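Local atomic coordinates of plasmid stabilization system (Mesorhizobium opportunistum, PDB entry 5CEG), a protein that probably acts as the ParE/RelE-family toxin of a type II toxin-antitoxin system. Residues Y87-D92 against E99-V104. Sequence-based numbering, arbitrary orientation.
Sequences YETVPD and EWVEIV
Val-90 rises from its strand as a blunt knob, and in the conformer of Trp-100 described here, one of two modelled, the indole lays one face against it. The valine CB sits over the six-membered ring, 3.6 Å from its centroid in a CH-pi contact, while CG1 reaches Trp-100 CH2 at 3.4 Å. With chi1 at 67°, Trp-100 CG stands between its own N and carbonyl carbon, which swings the indole over the neighbouring strand. The NE1 edge then meets a water in the ring plane, 2.9 Å from NE1; this water accepts from NE1 and donates to Glu-88 OE2 and Glu-102 OE1. The two glutamate side chains run side by side, carboxylates turned 73° apart, OE2 to OE1 3.8 Å. Ser-74 OG holds Glu-88 OE1, and salt bridges from OE2 and Glu-102 OE1 to another protein's chain probably offset the repulsion. On the opposite face, Tyr-87 lays its ring obliquely against Val-101, CD2 to CG1 3.7 Å, and Leu-58 of helix 41-60 packs on both. Paired N-H and C=O bonds join Glu-88 to Glu-102 and Val-90 to Trp-100. Val-90 O takes a second N-H, from Glu-99: a classic beta bulge at the loop end of an antiparallel hairpin, two inner strands of this ParE-family toxin's mixed sheet.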
loop_
_atom_site.group_PDB
_atom_site.type_symbol
_atom_site.label_atom_id
_atom_site.label_comp_id
_atom_site.label_asym_id
_atom_site.label_seq_id
_atom_site.Cartn_x
_atom_site.Cartn_y
_atom_site.Cartn_z
ATOM N N TYR B 87 11.070 -23.014 -11.237
ATOM C CA TYR B 87 11.661 -24.240 -11.778
ATOM C C TYR B 87 13.169 -24.110 -11.912
ATOM O O TYR B 87 13.731 -23.023 -11.764
ATOM C CB TYR B 87 11.039 -24.575 -13.143
ATOM C CG TYR B 87 11.594 -23.793 -14.327
ATOM C CD1 TYR B 87 11.050 -22.563 -14.706
ATOM C CD2 TYR B 87 12.638 -24.307 -15.083
ATOM C CE1 TYR B 87 11.551 -21.870 -15.803
ATOM C CE2 TYR B 87 13.149 -23.625 -16.168
ATOM C CZ TYR B 87 12.611 -22.404 -16.523
ATOM O OH TYR B 87 13.132 -21.732 -17.625
ATOM N N GLU B 88 13.826 -25.224 -12.219
ATOM C CA GLU B 88 15.235 -25.184 -12.593
ATOM C C GLU B 88 15.483 -26.114 -13.769
ATOM O O GLU B 88 14.690 -27.021 -14.018
ATOM C CB GLU B 88 16.135 -25.589 -11.421
ATOM C CG GLU B 88 15.801 -26.981 -10.877
ATOM C CD GLU B 88 16.745 -27.467 -9.793
ATOM O OE1 GLU B 88 17.589 -26.684 -9.303
ATOM O OE2 GLU B 88 16.624 -28.653 -9.422
ATOM N N THR B 89 16.579 -25.881 -14.479
ATOM C CA THR B 89 17.064 -26.866 -15.445
ATOM C C THR B 89 18.194 -27.662 -14.812
ATOM O O THR B 89 18.900 -27.169 -13.925
ATOM C CB THR B 89 17.587 -26.234 -16.755
ATOM O OG1 THR B 89 18.815 -25.543 -16.516
ATOM C CG2 THR B 89 16.558 -25.280 -17.375
ATOM N N VAL B 90 18.355 -28.903 -15.256
ATOM C CA VAL B 90 19.541 -29.669 -14.895
ATOM C C VAL B 90 20.152 -30.226 -16.178
ATOM O O VAL B 90 19.465 -30.915 -16.924
ATOM C CB VAL B 90 19.236 -30.811 -13.937
ATOM C CG1 VAL B 90 20.531 -31.558 -13.616
ATOM C CG2 VAL B 90 18.601 -30.278 -12.651
ATOM N N PRO B 91 21.428 -29.909 -16.448
ATOM C CA PRO B 91 22.334 -29.049 -15.673
ATOM C C PRO B 91 21.840 -27.605 -15.596
ATOM O O PRO B 91 21.049 -27.181 -16.442
ATOM C CB PRO B 91 23.652 -29.108 -16.454
ATOM C CG PRO B 91 23.510 -30.277 -17.398
ATOM C CD PRO B 91 22.055 -30.398 -17.689
ATOM N N ASP B 92 22.294 -26.884 -14.578
ATOM C CA ASP B 92 21.972 -25.474 -14.421
ATOM C C ASP B 92 22.970 -24.624 -15.212
ATOM O O ASP B 92 23.812 -23.940 -14.637
ATOM C CB ASP B 92 22.000 -25.084 -12.939
ATOM C CG ASP B 92 21.675 -23.618 -12.716
ATOM O OD1 ASP B 92 20.770 -23.116 -13.396
ATOM O OD2 ASP B 92 22.334 -22.971 -11.878
ATOM N N GLU B 99 19.000 -31.861 -19.575
ATOM C CA GLU B 99 18.476 -33.224 -19.439
ATOM C C GLU B 99 17.064 -33.220 -18.846
ATOM O O GLU B 99 16.199 -33.982 -19.288
ATOM C CB GLU B 99 19.409 -34.097 -18.594
ATOM C CG GLU B 99 18.818 -35.467 -18.309
ATOM C CD GLU B 99 19.797 -36.618 -18.409
ATOM O OE1 GLU B 99 20.912 -36.416 -18.920
ATOM O OE2 GLU B 99 19.438 -37.735 -17.969
ATOM N N TRP B 100 16.810 -32.350 -17.865
ATOM C CA TRP B 100 15.408 -32.116 -17.546
ATOM C C TRP B 100 15.141 -30.758 -16.959
ATOM O O TRP B 100 16.024 -29.970 -16.658
ATOM C CB TRP B 100 14.843 -33.158 -16.583
ATOM C CG TRP B 100 15.449 -33.077 -15.248
ATOM C CD1 TRP B 100 14.967 -32.437 -14.145
ATOM C CD2 TRP B 100 16.683 -33.655 -14.877
ATOM N NE1 TRP B 100 15.842 -32.596 -13.092
ATOM C CE2 TRP B 100 16.903 -33.347 -13.525
ATOM C CE3 TRP B 100 17.629 -34.415 -15.558
ATOM C CZ2 TRP B 100 18.027 -33.775 -12.853
ATOM C CZ3 TRP B 100 18.737 -34.831 -14.899
ATOM C CH2 TRP B 100 18.937 -34.506 -13.567
ATOM N N VAL B 101 13.849 -30.463 -16.968
ATOM C CA VAL B 101 13.310 -29.282 -16.305
ATOM C C VAL B 101 12.526 -29.815 -15.123
ATOM O O VAL B 101 11.696 -30.702 -15.299
ATOM C CB VAL B 101 12.404 -28.468 -17.238
ATOM C CG1 VAL B 101 11.505 -27.516 -16.431
ATOM C CG2 VAL B 101 13.258 -27.701 -18.239
ATOM N N GLU B 102 12.799 -29.313 -13.916
ATOM C CA GLU B 102 11.950 -29.640 -12.772
ATOM C C GLU B 102 11.146 -28.421 -12.336
ATOM O O GLU B 102 11.733 -27.412 -11.953
ATOM C CB GLU B 102 12.759 -30.145 -11.563
ATOM C CG GLU B 102 11.820 -30.405 -10.350
ATOM C CD GLU B 102 12.511 -30.805 -9.055
ATOM O OE1 GLU B 102 13.735 -31.044 -9.054
ATOM O OE2 GLU B 102 11.794 -30.902 -8.030
ATOM N N ILE B 103 9.823 -28.512 -12.410
ATOM C CA ILE B 103 8.979 -27.460 -11.846
ATOM C C ILE B 103 8.851 -27.735 -10.347
ATOM O O ILE B 103 8.321 -28.760 -9.918
ATOM C CB ILE B 103 7.611 -27.388 -12.548
ATOM C CG1 ILE B 103 7.835 -27.064 -14.029
ATOM C CG2 ILE B 103 6.727 -26.336 -11.882
ATOM C CD1 ILE B 103 6.570 -26.922 -14.855
ATOM N N VAL B 104 9.390 -26.809 -9.557
ATOM C CA VAL B 104 9.501 -27.022 -8.116
ATOM C C VAL B 104 8.248 -26.584 -7.337
ATOM O O VAL B 104 7.818 -27.275 -6.411
ATOM C CB VAL B 104 10.757 -26.302 -7.593
ATOM C CG1 VAL B 104 10.889 -26.459 -6.074
ATOM C CG2 VAL B 104 11.999 -26.870 -8.288
HETATM O O HOH W 1 15.923 -31.178 -10.550
#